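Local structure of putative alpha-ketoglutarate-dependent taurine dioxygenase (Burkholderia xenovorans, 5HSX) at residues Ala157-Leu162 with Phe169-Arg174; Trp244-Val247 with Glu251-Val254; Val73-Gln78 with Ala135-Gly140; Glu49-Leu54 with Ala77-Leu82; Thr124-Ala129 with Ala317-Leu322. The protein is probably an iron(II)- and 2-oxoglutarate-dependent dioxygenase of the TfdA/TauD family, its metal site here holding a sodium ion. One frame throughout, in Å; residues are numbered along the deposited sequence.

Contact 1 of 5, residues Ala157-Leu162 with Phe169-Arg174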
# COMPACT_ATOMS: atom_id res chain seq x y z
N ALA B 157 -5.79 -8.12 13.18
CA ALA B 157 -4.58 -8.82 12.77
C ALA B 157 -3.34 -8.19 13.38
O ALA B 157 -2.44 -8.90 13.86
CB ALA B 157 -4.49 -8.84 11.24
N ALA B 158 -3.27 -6.85 13.37
CA ALA B 158 -2.10 -6.18 13.94
C ALA B 158 -1.94 -6.49 15.42
O ALA B 158 -0.84 -6.81 15.88
CB ALA B 158 -2.19 -4.67 13.71
N TYR B 159 -3.04 -6.43 16.19
CA TYR B 159 -2.96 -6.81 17.60
C TYR B 159 -2.43 -8.23 17.75
O TYR B 159 -1.54 -8.49 18.57
CB TYR B 159 -4.33 -6.69 18.27
CG TYR B 159 -4.35 -7.24 19.71
CD1 TYR B 159 -3.91 -6.45 20.77
CD2 TYR B 159 -4.79 -8.53 19.98
CE1 TYR B 159 -3.90 -6.94 22.08
CE2 TYR B 159 -4.79 -9.03 21.30
CZ TYR B 159 -4.35 -8.22 22.33
OH TYR B 159 -4.34 -8.69 23.63
N GLN B 160 -2.98 -9.16 16.97
CA GLN B 160 -2.65 -10.56 17.15
C GLN B 160 -1.19 -10.83 16.81
O GLN B 160 -0.59 -11.76 17.37
CB GLN B 160 -3.57 -11.43 16.30
CG GLN B 160 -5.00 -11.50 16.87
CD GLN B 160 -5.99 -12.15 15.92
OE1 GLN B 160 -5.61 -12.68 14.88
NE2 GLN B 160 -7.27 -12.11 16.29
N LYS B 161 -0.60 -10.01 15.94
CA LYS B 161 0.78 -10.19 15.51
C LYS B 161 1.79 -9.54 16.45
O LYS B 161 2.99 -9.79 16.31
CB LYS B 161 0.98 -9.64 14.10
N LEU B 162 1.36 -8.71 17.39
CA LEU B 162 2.25 -8.32 18.48
C LEU B 162 2.67 -9.58 19.22
O LEU B 162 1.91 -10.54 19.31
CB LEU B 162 1.56 -7.37 19.46
CG LEU B 162 1.10 -6.00 18.93
CD1 LEU B 162 0.31 -5.30 20.04
CD2 LEU B 162 2.31 -5.17 18.52
N PHE B 169 1.03 -6.19 27.63
CA PHE B 169 1.37 -4.83 28.00
C PHE B 169 0.32 -3.83 27.51
O PHE B 169 -0.22 -3.04 28.30
CB PHE B 169 2.75 -4.48 27.45
CG PHE B 169 3.24 -3.10 27.82
CD1 PHE B 169 3.15 -2.64 29.13
CD2 PHE B 169 3.83 -2.29 26.86
CE1 PHE B 169 3.62 -1.37 29.46
CE2 PHE B 169 4.29 -1.02 27.19
CZ PHE B 169 4.19 -0.56 28.49
N VAL B 170 0.02 -3.82 26.21
CA VAL B 170 -0.91 -2.82 25.69
C VAL B 170 -2.34 -3.09 26.14
O VAL B 170 -3.15 -2.16 26.18
CB VAL B 170 -0.81 -2.70 24.15
CG1 VAL B 170 0.62 -2.35 23.75
CG2 VAL B 170 -1.27 -3.98 23.47
N ASP B 171 -2.68 -4.34 26.50
CA ASP B 171 -4.01 -4.62 27.04
C ASP B 171 -4.38 -3.67 28.17
O ASP B 171 -5.55 -3.27 28.31
CB ASP B 171 -4.10 -6.05 27.57
CG ASP B 171 -4.23 -7.10 26.49
OD1 ASP B 171 -4.53 -6.75 25.33
OD2 ASP B 171 -4.02 -8.29 26.83
N GLY B 172 -3.41 -3.32 29.01
CA GLY B 172 -3.64 -2.50 30.18
C GLY B 172 -3.48 -1.01 29.99
O GLY B 172 -3.65 -0.25 30.95
N LEU B 173 -3.18 -0.55 28.77
CA LEU B 173 -2.87 0.85 28.53
C LEU B 173 -4.07 1.62 28.01
O LEU B 173 -4.95 1.06 27.35
CB LEU B 173 -1.71 0.98 27.54
CG LEU B 173 -0.39 0.36 28.00
CD1 LEU B 173 0.69 0.54 26.93
CD2 LEU B 173 0.06 0.96 29.32
N ARG B 174 -4.09 2.92 28.32
CA ARG B 174 -5.09 3.87 27.84
C ARG B 174 -4.40 4.98 27.08
O ARG B 174 -3.23 5.30 27.33
CB ARG B 174 -5.88 4.47 29.00
CG ARG B 174 -6.34 3.43 30.01
CD ARG B 174 -7.64 2.82 29.58
NE ARG B 174 -8.75 3.74 29.78
CZ ARG B 174 -10.02 3.47 29.47
NH1 ARG B 174 -10.33 2.29 28.94
NH2 ARG B 174 -10.96 4.38 29.67
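Tyr159 of helix 155-161 and Asp171, near the end of helix 164-171, meet through a short hydrogen bond, with Tyr159 OH giving its proton to Asp171 OD1 at 2.6 Å. The carboxylate receives it on the syn lone pair of OD1, the side of its other oxygen, and its plane lies 27° from that of the phenol ring, so the two flat groups are almost coplanar and OD1 sits at the ring edge. Tyr159 reaches this far because its CG is anti to the backbone N (chi1 173°), which carries the ring off the helix and across the gap to the second helix. Arg216 grips both partners: it forms a salt bridge with Asp171 OD2 and a hydrogen bond with Tyr159 OH, which probably favours the charged carboxylate. Beneath this polar end the packing is slacker. Val170 CG2 comes to 4.0 Å from Leu162 CD1, the two side chains meeting tip to tip, and the same methyl lies 4.2 Å from Tyr159 CE1, near the plane of the ring. Val170 and Leu162 are buried, whereas Asp171, at the polar end, is partly exposed. The two consecutive helices pack against strands 200-209 and 216-218: Val207 of the first touches Tyr159, Val170 and Asp171, Leu218 of the second touches Tyr159 and Leu162, and helix 233-247 lies beside Leu162 through His246.

Contact 2 of 5, residues Trp244-Val247 with Glu251-Val254; sequences WEHV and EFTV
His246 and Phe252 bring their rings together obliquely, with planes inclined by 57° and centroids 5.2 Å apart, an arrangement that is neither a parallel stack nor a T. The phenyl ring presents its CE2 corner over one face of the imidazole, displaced toward the rim, so that Phe252 CE2 lies 3.9 Å from His246 NE2. The same corner also meets the backbone: His246 O lies in the plane of the phenyl ring, 3.2 Å from Phe252 CE2, where the slightly positive C-H edge faces the carbonyl oxygen. Val247 O follows more loosely, 4.1 Å from Phe252 CD2. On one face of the phenyl ring the chain's own neighbour closes in, Glu251 CG standing 3.6 Å above the plane and over its centre. The imidazole is turned toward the phenyl ring by its first torsion, which places CG anti to the backbone N (chi1 179°), and its rotation is fixed from outside the contact by the hydrogen bond between His246 NE2 and Ala158 O. Thr153 OG1 binds Val247 O and, weakly, Phe252 O, tying both sides of the turn to strand 150-154. The arrangement is a tight helix-to-strand connection, in which helix 233-247 ends and, after a short 3-10 turn, the chain enters strand 253-256 at the margin of the four-stranded antiparallel sheet of this cupin-type jelly-roll fold.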
# COMPACT_ATOMS: atom_id res chain seq x y z
N TRP B 244 2.55 2.27 15.77
CA TRP B 244 2.13 2.88 14.52
C TRP B 244 2.90 2.31 13.34
O TRP B 244 2.35 2.13 12.25
CB TRP B 244 2.31 4.39 14.58
CG TRP B 244 1.32 5.08 15.48
CD1 TRP B 244 0.12 4.59 15.93
CD2 TRP B 244 1.46 6.38 16.05
NE1 TRP B 244 -0.50 5.51 16.73
CE2 TRP B 244 0.30 6.62 16.82
CE3 TRP B 244 2.45 7.37 15.98
CZ2 TRP B 244 0.10 7.82 17.51
CZ3 TRP B 244 2.24 8.57 16.67
CH2 TRP B 244 1.07 8.78 17.43
N GLU B 245 4.20 2.07 13.51
CA GLU B 245 4.96 1.38 12.48
C GLU B 245 4.40 -0.03 12.25
O GLU B 245 4.25 -0.48 11.10
CB GLU B 245 6.43 1.34 12.91
CG GLU B 245 7.32 0.33 12.26
CD GLU B 245 8.74 0.44 12.80
OE1 GLU B 245 9.54 1.04 12.09
OE2 GLU B 245 9.02 -0.02 13.95
N HIS B 246 4.05 -0.71 13.33
CA HIS B 246 3.53 -2.07 13.24
C HIS B 246 2.23 -2.11 12.44
O HIS B 246 2.07 -2.95 11.54
CB HIS B 246 3.35 -2.61 14.66
CG HIS B 246 2.80 -4.00 14.73
ND1 HIS B 246 3.55 -5.12 14.46
CD2 HIS B 246 1.56 -4.45 15.07
CE1 HIS B 246 2.81 -6.20 14.63
NE2 HIS B 246 1.60 -5.82 15.00
N VAL B 247 1.27 -1.23 12.75
CA VAL B 247 -0.05 -1.34 12.14
C VAL B 247 -0.05 -0.96 10.67
O VAL B 247 -1.03 -1.24 9.98
CB VAL B 247 -1.15 -0.48 12.81
CG1 VAL B 247 -1.35 -0.89 14.25
CG2 VAL B 247 -0.87 1.03 12.66
N GLU B 251 1.44 -6.38 5.25
CA GLU B 251 0.68 -7.61 5.44
C GLU B 251 -0.68 -7.36 6.07
O GLU B 251 -1.56 -8.23 5.99
CB GLU B 251 1.47 -8.58 6.31
CG GLU B 251 1.51 -8.17 7.77
CD GLU B 251 2.69 -8.76 8.53
OE1 GLU B 251 3.80 -8.18 8.44
OE2 GLU B 251 2.51 -9.79 9.21
N PHE B 252 -0.89 -6.21 6.72
CA PHE B 252 -2.17 -5.91 7.35
C PHE B 252 -3.09 -5.07 6.46
O PHE B 252 -4.20 -4.76 6.89
CB PHE B 252 -1.97 -5.16 8.69
CG PHE B 252 -1.08 -5.88 9.67
CD1 PHE B 252 -1.30 -7.22 9.97
CD2 PHE B 252 -0.02 -5.22 10.27
CE1 PHE B 252 -0.47 -7.89 10.86
CE2 PHE B 252 0.82 -5.87 11.17
CZ PHE B 252 0.59 -7.22 11.46
N THR B 253 -2.67 -4.71 5.24
CA THR B 253 -3.35 -3.67 4.49
C THR B 253 -4.01 -4.19 3.21
O THR B 253 -3.66 -5.25 2.68
CB THR B 253 -2.40 -2.52 4.09
OG1 THR B 253 -1.48 -2.97 3.09
CG2 THR B 253 -1.65 -2.01 5.31
N VAL B 254 -4.97 -3.41 2.72
CA VAL B 254 -5.53 -3.58 1.38
C VAL B 254 -5.67 -2.21 0.74
O VAL B 254 -5.95 -1.21 1.42
CB VAL B 254 -6.89 -4.33 1.43
CG1 VAL B 254 -7.97 -3.48 2.15
CG2 VAL B 254 -7.34 -4.71 0.02

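Contact 3 of 5, residues Val73-Gln78 with Ala135-Gly140; sequences VAFSAQ and ASILRG
Ile137 holds CG1 beside its backbone N (chi1 -61°) and continues extended to CD1 (chi2 163°), while Phe75 swings its ring out with CG anti to N (chi1 170°); together these torsions bring the end of the isoleucine against both the phenyl ring and Ser76. The contact is a helix-on-sheet packing of the cupin-type double-stranded beta-helix: helix 69-77 lies on one face of the large mixed sheet, over its strand 135-140. Ile137 is the strand residue that does the touching, and it uses mainly one methyl. Its CD1 lies 3.8 Å from Phe75 CE2, approaching the ring obliquely, and 3.6 Å from Ser76 CB. The other branch is looser, with Ile137 CG2 4.2 Å from Phe75 CE2. Ser76 sets a polar group against this apolar end, but its hydroxyl is satisfied elsewhere, by the carbonyl of His72 one helical turn back and by Thr291 OG1 on the adjoining strand 287-293. His72 also bonds strand 135-140 itself, its NE2 pairing with Ile137 O. Around the isoleucine the apolar layer continues in the sheet through Val263 and Phe265 of strand 263-267, and on the helix side Phe75 meets the ring of Phe79. Across the two segments the nearest approach is that of Ser76 OG to the methyl carbon Ile137 CD1, 3.3 Å.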
# COMPACT_ATOMS: atom_id res chain seq x y z
N VAL B 73 -28.60 6.58 1.76
CA VAL B 73 -29.08 6.59 3.14
C VAL B 73 -29.90 5.35 3.43
O VAL B 73 -29.75 4.72 4.49
CB VAL B 73 -29.88 7.88 3.41
CG1 VAL B 73 -30.63 7.78 4.75
CG2 VAL B 73 -28.95 9.09 3.40
N ALA B 74 -30.78 4.96 2.50
CA ALA B 74 -31.63 3.79 2.72
C ALA B 74 -30.80 2.52 2.88
O ALA B 74 -31.10 1.68 3.73
CB ALA B 74 -32.64 3.64 1.58
N PHE B 75 -29.76 2.37 2.06
CA PHE B 75 -28.87 1.22 2.23
C PHE B 75 -28.22 1.23 3.60
O PHE B 75 -28.15 0.20 4.28
CB PHE B 75 -27.80 1.20 1.14
CG PHE B 75 -26.70 0.20 1.38
CD1 PHE B 75 -26.91 -1.15 1.11
CD2 PHE B 75 -25.46 0.59 1.86
CE1 PHE B 75 -25.90 -2.08 1.33
CE2 PHE B 75 -24.45 -0.34 2.08
CZ PHE B 75 -24.67 -1.68 1.81
N SER B 76 -27.72 2.40 4.01
CA SER B 76 -27.00 2.51 5.28
C SER B 76 -27.89 2.18 6.46
O SER B 76 -27.44 1.54 7.42
CB SER B 76 -26.43 3.91 5.42
OG SER B 76 -25.69 4.27 4.27
N ALA B 77 -29.15 2.61 6.43
CA ALA B 77 -30.03 2.44 7.59
C ALA B 77 -30.36 0.98 7.86
O ALA B 77 -30.87 0.66 8.94
CB ALA B 77 -31.33 3.23 7.39
N GLN B 78 -30.08 0.09 6.91
CA GLN B 78 -30.28 -1.33 7.14
C GLN B 78 -29.24 -1.92 8.08
O GLN B 78 -29.41 -3.06 8.53
CB GLN B 78 -30.27 -2.08 5.80
CG GLN B 78 -31.39 -1.64 4.86
CD GLN B 78 -31.27 -2.21 3.46
OE1 GLN B 78 -32.25 -2.69 2.89
NE2 GLN B 78 -30.07 -2.15 2.89
N ALA B 135 -19.07 2.41 11.75
CA ALA B 135 -18.87 2.08 10.35
C ALA B 135 -19.10 3.32 9.51
O ALA B 135 -19.79 4.26 9.92
CB ALA B 135 -19.81 0.97 9.88
N SER B 136 -18.55 3.29 8.30
CA SER B 136 -18.84 4.32 7.31
C SER B 136 -19.10 3.66 5.97
O SER B 136 -18.56 2.58 5.68
CB SER B 136 -17.69 5.34 7.19
OG SER B 136 -17.08 5.59 8.46
N ILE B 137 -19.91 4.32 5.15
CA ILE B 137 -20.24 3.86 3.80
C ILE B 137 -19.94 5.01 2.85
O ILE B 137 -20.64 6.03 2.87
CB ILE B 137 -21.70 3.41 3.69
CG1 ILE B 137 -21.95 2.24 4.65
CG2 ILE B 137 -22.03 3.04 2.24
CD1 ILE B 137 -23.38 1.98 4.92
N LEU B 138 -18.92 4.84 2.01
CA LEU B 138 -18.42 5.88 1.13
C LEU B 138 -18.67 5.47 -0.31
O LEU B 138 -18.23 4.39 -0.73
CB LEU B 138 -16.92 6.08 1.39
CG LEU B 138 -16.14 7.09 0.54
CD1 LEU B 138 -16.66 8.49 0.76
CD2 LEU B 138 -14.65 6.97 0.92
N ARG B 139 -19.35 6.32 -1.08
CA ARG B 139 -19.65 6.02 -2.48
C ARG B 139 -18.98 7.03 -3.41
O ARG B 139 -18.93 8.23 -3.12
CB ARG B 139 -21.17 5.95 -2.73
CG ARG B 139 -21.88 7.29 -3.01
CD ARG B 139 -23.39 7.06 -3.17
NE ARG B 139 -24.01 8.10 -3.99
CZ ARG B 139 -24.58 9.20 -3.52
NH1 ARG B 139 -24.61 9.43 -2.22
NH2 ARG B 139 -25.11 10.09 -4.37
N GLY B 140 -18.48 6.54 -4.54
CA GLY B 140 -17.79 7.37 -5.51
C GLY B 140 -18.68 7.74 -6.68
O GLY B 140 -19.20 6.87 -7.37

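Contact 4 of 5, residues Glu49-Leu54 with Ala77-Leu82; sequences EIRAAL and AQFGEL
Phe79 O is gripped twice, once directly by an arginine and once through water. Arg51 NH1 donates to it over 3.1 Å in a nearly straight bond, with an N-H...O angle of 168°; the oxygen lies in the guanidinium plane, and the donor stands 17° out of the carbonyl plane. The second grip is a water that donates to Phe79 O at 2.7 Å while accepting from Arg51 NH2 at 3.0 Å, so two nitrogens of one guanidinium serve a single carbonyl. Another water accepts from Arg51 NH1 at 2.9 Å and reaches Gln78 O only weakly. The arginine spans the gap with an extended chain from CG to NE, and Glu212 forms a salt bridge with its NH2, which should steady the charge and the tilt of the group. In the fold, this is where helix 44-57 meets the loop that leaves helix 69-77, with Phe79 between helix 44-57 and the main sheet of the cupin-type domain. Gly80 is the first residue to leave helical angles, with an extended backbone (phi 170°). Deeper in, the ring of Phe79 meets helix 44-57 at Ile50, the two side chains crossing at about a right angle: Ile50 CG2 comes obliquely to 3.7 Å from Phe79 CZ and 3.8 Å from Phe79 CE1. Phe265 of strand 263-267 meets the same phenyl ring edge-to-face, while Ile47 and Leu293 pack on the Phe79 side chain.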
# COMPACT_ATOMS: atom_id res chain seq x y z
N GLU B 49 -25.95 -11.33 5.43
CA GLU B 49 -24.76 -11.83 4.75
C GLU B 49 -23.74 -10.72 4.54
O GLU B 49 -22.53 -10.95 4.70
CB GLU B 49 -25.13 -12.45 3.40
CG GLU B 49 -25.84 -13.78 3.53
CD GLU B 49 -26.35 -14.31 2.20
OE1 GLU B 49 -26.60 -15.53 2.11
OE2 GLU B 49 -26.50 -13.51 1.26
N ILE B 50 -24.20 -9.53 4.16
CA ILE B 50 -23.29 -8.39 4.01
C ILE B 50 -22.65 -8.06 5.35
O ILE B 50 -21.44 -7.83 5.44
CB ILE B 50 -24.04 -7.18 3.42
CG1 ILE B 50 -24.48 -7.48 1.99
CG2 ILE B 50 -23.18 -5.92 3.48
CD1 ILE B 50 -25.38 -6.42 1.39
N ARG B 51 -23.45 -8.06 6.43
CA ARG B 51 -22.93 -7.73 7.75
C ARG B 51 -21.87 -8.73 8.18
O ARG B 51 -20.84 -8.35 8.74
CB ARG B 51 -24.05 -7.67 8.78
CG ARG B 51 -23.60 -7.00 10.08
CD ARG B 51 -24.64 -7.01 11.21
NE ARG B 51 -24.16 -6.14 12.28
CZ ARG B 51 -24.49 -4.86 12.41
NH1 ARG B 51 -25.34 -4.30 11.55
NH2 ARG B 51 -23.96 -4.14 13.38
N ALA B 52 -22.10 -10.02 7.92
CA ALA B 52 -21.14 -11.04 8.30
C ALA B 52 -19.85 -10.91 7.49
O ALA B 52 -18.75 -11.10 8.02
CB ALA B 52 -21.75 -12.43 8.12
N ALA B 53 -19.97 -10.61 6.20
CA ALA B 53 -18.79 -10.39 5.37
C ALA B 53 -18.00 -9.18 5.86
O ALA B 53 -16.77 -9.20 5.86
CB ALA B 53 -19.20 -10.22 3.91
N LEU B 54 -18.71 -8.13 6.28
CA LEU B 54 -18.04 -6.95 6.82
C LEU B 54 -17.30 -7.27 8.10
O LEU B 54 -16.14 -6.87 8.28
CB LEU B 54 -19.07 -5.84 7.04
CG LEU B 54 -18.60 -4.58 7.77
CD1 LEU B 54 -17.59 -3.78 6.93
CD2 LEU B 54 -19.82 -3.72 8.14
N ALA B 77 -29.15 2.61 6.43
CA ALA B 77 -30.03 2.44 7.59
C ALA B 77 -30.36 0.98 7.86
O ALA B 77 -30.87 0.66 8.94
CB ALA B 77 -31.33 3.23 7.39
N GLN B 78 -30.08 0.09 6.91
CA GLN B 78 -30.28 -1.33 7.14
C GLN B 78 -29.24 -1.92 8.08
O GLN B 78 -29.41 -3.06 8.53
CB GLN B 78 -30.27 -2.08 5.80
CG GLN B 78 -31.39 -1.64 4.86
CD GLN B 78 -31.27 -2.21 3.46
OE1 GLN B 78 -32.25 -2.69 2.89
NE2 GLN B 78 -30.07 -2.15 2.89
N PHE B 79 -28.18 -1.17 8.39
CA PHE B 79 -27.11 -1.67 9.24
C PHE B 79 -26.94 -0.90 10.54
O PHE B 79 -26.19 -1.36 11.40
CB PHE B 79 -25.79 -1.68 8.45
CG PHE B 79 -25.85 -2.52 7.20
CD1 PHE B 79 -25.55 -3.87 7.24
CD2 PHE B 79 -26.25 -1.96 5.99
CE1 PHE B 79 -25.63 -4.65 6.09
CE2 PHE B 79 -26.33 -2.73 4.84
CZ PHE B 79 -26.02 -4.08 4.89
N GLY B 80 -27.64 0.22 10.72
CA GLY B 80 -27.50 0.96 11.95
C GLY B 80 -28.18 2.32 11.86
O GLY B 80 -28.93 2.58 10.92
N GLU B 81 -27.90 3.15 12.86
CA GLU B 81 -28.43 4.51 12.93
C GLU B 81 -27.46 5.46 12.25
O GLU B 81 -26.25 5.43 12.52
CB GLU B 81 -28.64 4.95 14.38
CG GLU B 81 -29.85 4.38 15.05
CD GLU B 81 -31.11 4.93 14.44
OE1 GLU B 81 -31.69 4.25 13.57
OE2 GLU B 81 -31.51 6.06 14.81
N LEU B 82 -27.99 6.32 11.38
CA LEU B 82 -27.14 7.28 10.67
C LEU B 82 -26.75 8.43 11.58
O LEU B 82 -27.57 8.94 12.34
CB LEU B 82 -27.88 7.83 9.45
CG LEU B 82 -28.00 7.03 8.14
CD1 LEU B 82 -26.64 6.81 7.55
CD2 LEU B 82 -28.71 5.70 8.32
O HOH W 1 -25.72 -1.77 14.00
O HOH W 2 -27.57 -5.34 10.08

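Contact 5 of 5, residues Thr124-Ala129 with Ala317-Leu322. With NA (sodium ion), chain M.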
# COMPACT_ATOMS: atom_id res chain seq x y z
N THR B 124 -8.46 6.15 12.43
CA THR B 124 -9.80 5.62 12.60
C THR B 124 -10.73 6.81 12.84
O THR B 124 -10.40 7.71 13.62
CB THR B 124 -9.85 4.63 13.77
OG1 THR B 124 -8.90 3.56 13.53
CG2 THR B 124 -11.24 4.03 13.90
N ASP B 125 -11.87 6.83 12.16
CA ASP B 125 -12.70 8.04 12.13
C ASP B 125 -13.19 8.46 13.51
O ASP B 125 -13.76 7.66 14.25
CB ASP B 125 -13.89 7.82 11.20
CG ASP B 125 -13.49 7.82 9.75
OD1 ASP B 125 -12.56 8.59 9.41
OD2 ASP B 125 -14.08 7.05 8.96
N VAL B 126 -13.01 9.75 13.82
CA VAL B 126 -13.58 10.41 14.99
C VAL B 126 -13.22 9.72 16.30
O VAL B 126 -14.04 9.68 17.23
CB VAL B 126 -15.12 10.53 14.87
CG1 VAL B 126 -15.66 11.68 15.73
CG2 VAL B 126 -15.55 10.71 13.43
N THR B 127 -12.00 9.17 16.42
CA THR B 127 -11.72 8.57 17.72
C THR B 127 -11.44 9.62 18.79
O THR B 127 -11.28 9.26 19.95
CB THR B 127 -10.55 7.57 17.69
OG1 THR B 127 -9.35 8.21 17.23
CG2 THR B 127 -10.88 6.36 16.81
N ALA B 128 -11.40 10.91 18.43
CA ALA B 128 -11.36 11.91 19.49
C ALA B 128 -12.67 12.00 20.26
O ALA B 128 -12.71 12.67 21.29
CB ALA B 128 -11.01 13.28 18.90
N ALA B 129 -13.73 11.35 19.79
CA ALA B 129 -15.01 11.33 20.47
C ALA B 129 -15.13 10.09 21.35
O ALA B 129 -14.47 9.07 21.12
CB ALA B 129 -16.16 11.36 19.47
N ALA B 317 -19.51 16.72 15.69
CA ALA B 317 -20.07 16.62 14.34
C ALA B 317 -19.06 17.08 13.29
O ALA B 317 -19.01 16.53 12.18
CB ALA B 317 -21.36 17.43 14.24
N ALA B 318 -18.24 18.09 13.62
CA ALA B 318 -17.20 18.53 12.71
C ALA B 318 -16.17 17.43 12.48
O ALA B 318 -15.66 17.27 11.36
CB ALA B 318 -16.52 19.79 13.25
N ALA B 319 -15.87 16.65 13.52
CA ALA B 319 -14.96 15.52 13.35
C ALA B 319 -15.58 14.44 12.48
O ALA B 319 -14.92 13.90 11.58
CB ALA B 319 -14.56 14.96 14.72
N VAL B 320 -16.86 14.11 12.72
CA VAL B 320 -17.55 13.15 11.86
C VAL B 320 -17.50 13.61 10.41
O VAL B 320 -17.25 12.81 9.49
CB VAL B 320 -19.00 12.94 12.34
CG1 VAL B 320 -19.78 12.13 11.32
CG2 VAL B 320 -19.03 12.25 13.70
N ALA B 321 -17.69 14.90 10.17
CA ALA B 321 -17.77 15.41 8.81
C ALA B 321 -16.39 15.47 8.15
O ALA B 321 -16.29 15.35 6.92
CB ALA B 321 -18.42 16.79 8.79
N LEU B 322 -15.33 15.63 8.93
CA LEU B 322 -14.01 15.90 8.38
C LEU B 322 -13.02 14.75 8.48
O LEU B 322 -12.15 14.63 7.62
CB LEU B 322 -13.40 17.14 9.05
CG LEU B 322 -14.11 18.47 8.82
CD1 LEU B 322 -13.45 19.58 9.64
CD2 LEU B 322 -14.13 18.84 7.35
NA NA M . -11.16 9.06 7.71
O HOH W 3 -10.45 9.69 5.49
O HOH W 4 -13.25 8.99 6.90
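The metal site of this TfdA-family dioxygenase is flanked by the contact, in which the turn carrying Asp125 packs on the C-terminal helix 313-322. The site holds a sodium ion, bound by Asp125 together with His123 and His273, consistent with the two-histidine, one-carboxylate facial triad that holds iron in such enzymes. Asp125 OD1 binds the sodium at 2.2 Å, and two waters also bind the ion. Asn323 O, from the residue just after the helix segment, is also a ligand, so both segments lead to the same metal. Asp125 OD2 meets Ser136 OG through a weak hydrogen bond. The packing itself rests on the next residue, Val126, in a type II turn from Thr124 to Thr127 that overlaps a type I turn from Val126 to Ala129. With CG1 anti to its backbone N (chi1 -156°), Val126 straddles the helix surface with both methyls: CG1 faces Ala319 CB at 3.6 Å and also Val320 CG2 at 4.0 Å. Its second methyl lies against the helix backbone, Val126 CG2 standing 3.5 Å from Val320 CA.

How the contacts relate
Along the chain, contact 4 opens first and shares Ala77 and Gln78 with contact 3; contacts 1 and 2 follow in series, both within the long span bridged by contact 5, whose second segment is the C-terminal helix. They form two clusters. Of contacts 3 and 4, centres 9 Å apart, contact 3 sets helix 69-77 on the main sheet and contact 4 joins helix 44-57 to the loop after helix 69-77. Contacts 1 and 2, centres 13 Å apart, join through Ala158 and His246 by strands 216-218 and 253-256. Contacts 1 and 3 lie 30 Å apart between centres, on opposite sides of the chain's centre. Contact 5 carries Asp125 of the metal site and touches contact 3, centres 17 Å apart, where strand 135-140 passes the site.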